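Local coordinates for protein transcription elongation factor Spt4 (Methanocaldococcus jannaschii DSM 2661, PDB 4ZN3) that stimulates transcription elongation in an archaeon and binds zinc through four cysteines, at residues K21-D26 with K65-V70. Sequence-based numbering, arbitrary orientation.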
loop_
_atom_site.group_PDB
_atom_site.type_symbol
_atom_site.label_atom_id
_atom_site.label_comp_id
_atom_site.label_asym_id
_atom_site.label_seq_id
_atom_site.Cartn_x
_atom_site.Cartn_y
_atom_site.Cartn_z
ATOM N N LYS B 21 -1.308 -7.917 9.544
ATOM C CA LYS B 21 -1.023 -6.832 8.568
ATOM C C LYS B 21 0.049 -5.790 8.960
ATOM O O LYS B 21 0.324 -4.870 8.187
ATOM C CB LYS B 21 -2.321 -6.155 8.095
ATOM C CG LYS B 21 -3.243 -7.109 7.348
ATOM C CD LYS B 21 -4.600 -6.495 7.039
ATOM C CE LYS B 21 -5.527 -6.530 8.241
ATOM N NZ LYS B 21 -6.926 -6.203 7.851
ATOM N N TYR B 22 0.680 -5.976 10.118
ATOM C CA TYR B 22 1.738 -5.096 10.615
ATOM C C TYR B 22 2.907 -5.036 9.629
ATOM O O TYR B 22 3.356 -6.074 9.134
ATOM C CB TYR B 22 2.211 -5.620 11.977
ATOM C CG TYR B 22 3.240 -4.772 12.689
ATOM C CD1 TYR B 22 2.850 -3.716 13.505
ATOM C CD2 TYR B 22 4.602 -5.052 12.580
ATOM C CE1 TYR B 22 3.783 -2.947 14.177
ATOM C CE2 TYR B 22 5.546 -4.284 13.247
ATOM C CZ TYR B 22 5.130 -3.234 14.043
ATOM O OH TYR B 22 6.052 -2.467 14.710
ATOM N N LEU B 23 3.384 -3.825 9.339
ATOM C CA LEU B 23 4.484 -3.633 8.388
ATOM C C LEU B 23 5.846 -3.839 9.048
ATOM O O LEU B 23 6.074 -3.406 10.176
ATOM C CB LEU B 23 4.413 -2.246 7.730
ATOM C CG LEU B 23 3.152 -1.918 6.912
ATOM C CD1 LEU B 23 3.313 -0.572 6.221
ATOM C CD2 LEU B 23 2.820 -2.992 5.879
ATOM N N THR B 24 6.741 -4.508 8.328
ATOM C CA THR B 24 8.097 -4.803 8.803
ATOM C C THR B 24 8.977 -5.279 7.649
ATOM O O THR B 24 8.467 -5.796 6.652
ATOM C CB THR B 24 8.079 -5.891 9.896
ATOM O OG1 THR B 24 9.420 -6.249 10.251
ATOM C CG2 THR B 24 7.324 -7.150 9.416
ATOM N N ASN B 25 10.290 -5.117 7.787
ATOM C CA ASN B 25 11.240 -5.696 6.825
ATOM C C ASN B 25 11.496 -7.183 7.070
ATOM O O ASN B 25 12.014 -7.864 6.190
ATOM C CB ASN B 25 12.583 -4.961 6.851
ATOM C CG ASN B 25 12.461 -3.490 6.501
ATOM O OD1 ASN B 25 13.043 -2.641 7.174
ATOM N ND2 ASN B 25 11.705 -3.180 5.455
ATOM N N ASP B 26 11.143 -7.672 8.258
ATOM C CA ASP B 26 11.393 -9.063 8.639
ATOM C C ASP B 26 10.550 -10.062 7.846
ATOM O O ASP B 26 9.448 -9.743 7.404
ATOM C CB ASP B 26 11.110 -9.263 10.133
ATOM C CG ASP B 26 12.026 -8.440 11.031
ATOM O OD1 ASP B 26 12.996 -7.829 10.527
ATOM O OD2 ASP B 26 11.764 -8.402 12.251
ATOM N N LYS B 65 2.315 0.735 11.842
ATOM C CA LYS B 65 1.896 0.878 10.456
ATOM C C LYS B 65 1.381 -0.453 9.963
ATOM O O LYS B 65 1.998 -1.489 10.207
ATOM C CB LYS B 65 3.062 1.296 9.576
ATOM C CG LYS B 65 3.815 2.516 10.056
ATOM C CD LYS B 65 4.714 3.019 8.937
ATOM C CE LYS B 65 6.011 3.629 9.437
ATOM N NZ LYS B 65 5.797 5.033 9.859
ATOM N N TYR B 66 0.269 -0.414 9.243
ATOM C CA TYR B 66 -0.405 -1.621 8.783
ATOM C C TYR B 66 -0.797 -1.504 7.328
ATOM O O TYR B 66 -1.152 -0.421 6.863
ATOM C CB TYR B 66 -1.679 -1.839 9.590
ATOM C CG TYR B 66 -1.446 -2.158 11.037
ATOM C CD1 TYR B 66 -1.199 -1.147 11.964
ATOM C CD2 TYR B 66 -1.495 -3.472 11.490
ATOM C CE1 TYR B 66 -0.991 -1.438 13.300
ATOM C CE2 TYR B 66 -1.291 -3.776 12.826
ATOM C CZ TYR B 66 -1.038 -2.758 13.724
ATOM O OH TYR B 66 -0.837 -3.063 15.045
ATOM N N ALA B 67 -0.755 -2.632 6.625
ATOM C CA ALA B 67 -1.398 -2.757 5.321
ATOM C C ALA B 67 -2.916 -2.790 5.508
ATOM O O ALA B 67 -3.404 -3.198 6.565
ATOM C CB ALA B 67 -0.930 -4.022 4.615
ATOM N N LEU B 68 -3.658 -2.358 4.495
ATOM C CA LEU B 68 -5.117 -2.522 4.499
ATOM C C LEU B 68 -5.502 -3.942 4.103
ATOM O O LEU B 68 -6.444 -4.495 4.663
ATOM C CB LEU B 68 -5.790 -1.511 3.578
ATOM C CG LEU B 68 -5.602 -0.050 3.975
ATOM C CD1 LEU B 68 -6.362 0.831 2.999
ATOM C CD2 LEU B 68 -6.046 0.225 5.406
ATOM N N SER B 69 -4.783 -4.520 3.138
ATOM C CA SER B 69 -4.894 -5.954 2.843
ATOM C C SER B 69 -3.564 -6.581 2.423
ATOM O O SER B 69 -2.676 -5.905 1.896
ATOM C CB SER B 69 -5.937 -6.209 1.758
ATOM O OG SER B 69 -5.455 -5.805 0.491
ATOM N N VAL B 70 -3.472 -7.889 2.646
ATOM C CA VAL B 70 -2.298 -8.693 2.307
ATOM C C VAL B 70 -2.760 -10.073 1.807
ATOM O O VAL B 70 -3.751 -10.613 2.305
ATOM C CB VAL B 70 -1.356 -8.825 3.536
ATOM C CG1 VAL B 70 -2.018 -9.594 4.678
ATOM C CG2 VAL B 70 -0.024 -9.462 3.153
HETATM O O HOH W 1 4.759 -1.166 11.395
#
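Tyr22 turns the edge of its ring to the face of Tyr66, a T-shaped pair with centroids 5.7 Å apart and planes at 82°. CD1 does the touching, close to CZ of Tyr66. With CG anti to the backbone N (chi1 -176°), the Tyr22 ring crosses its partner and meets it edge-on, while the Tyr66 hydroxyl is tied to Ile62 O.

Alongside this pair the two backbones form a single antiparallel bridge, with Tyr22 and Tyr66 as its non-hydrogen-bonded pair. Ala67 N gives its hydrogen to Lys21 O at 2.9 Å, and Leu23 N does the same for Lys65 O, also at 2.9 Å. Lys65 O takes a second hydrogen from a water that also donates to Leu23 O, so the water staples the bridge at that end.

In the side chain of Lys21, CB sits 3.5 Å from Ala67 O, and CG meets Val70 CG1 at 3.8 Å. CD lies near two carbonyl oxygens, those of Ala67 and Leu68; beyond it the chain bends at chi3 (-80°), and NZ finishes 3.6 Å from Leu68 O, a long approach. Leu23, two residues on, also points at the other segment: CD1 packs on Lys65 CB, and CD2 lies 4.1 Å from the CB of Ala67.

The bridge, just ahead of strand 23-24, links the edge of one small sheet of the zinc-finger domain, where 23-24 runs beside 15-17, to strand 64-67, the outer strand of another, beside 40-46. Leu23 and Ala67 both pack on Ala16, Leu23 also reaching Leu43 of strand 40-46, and Tyr22 lies next to the zinc ligands Cys20 and Cys29.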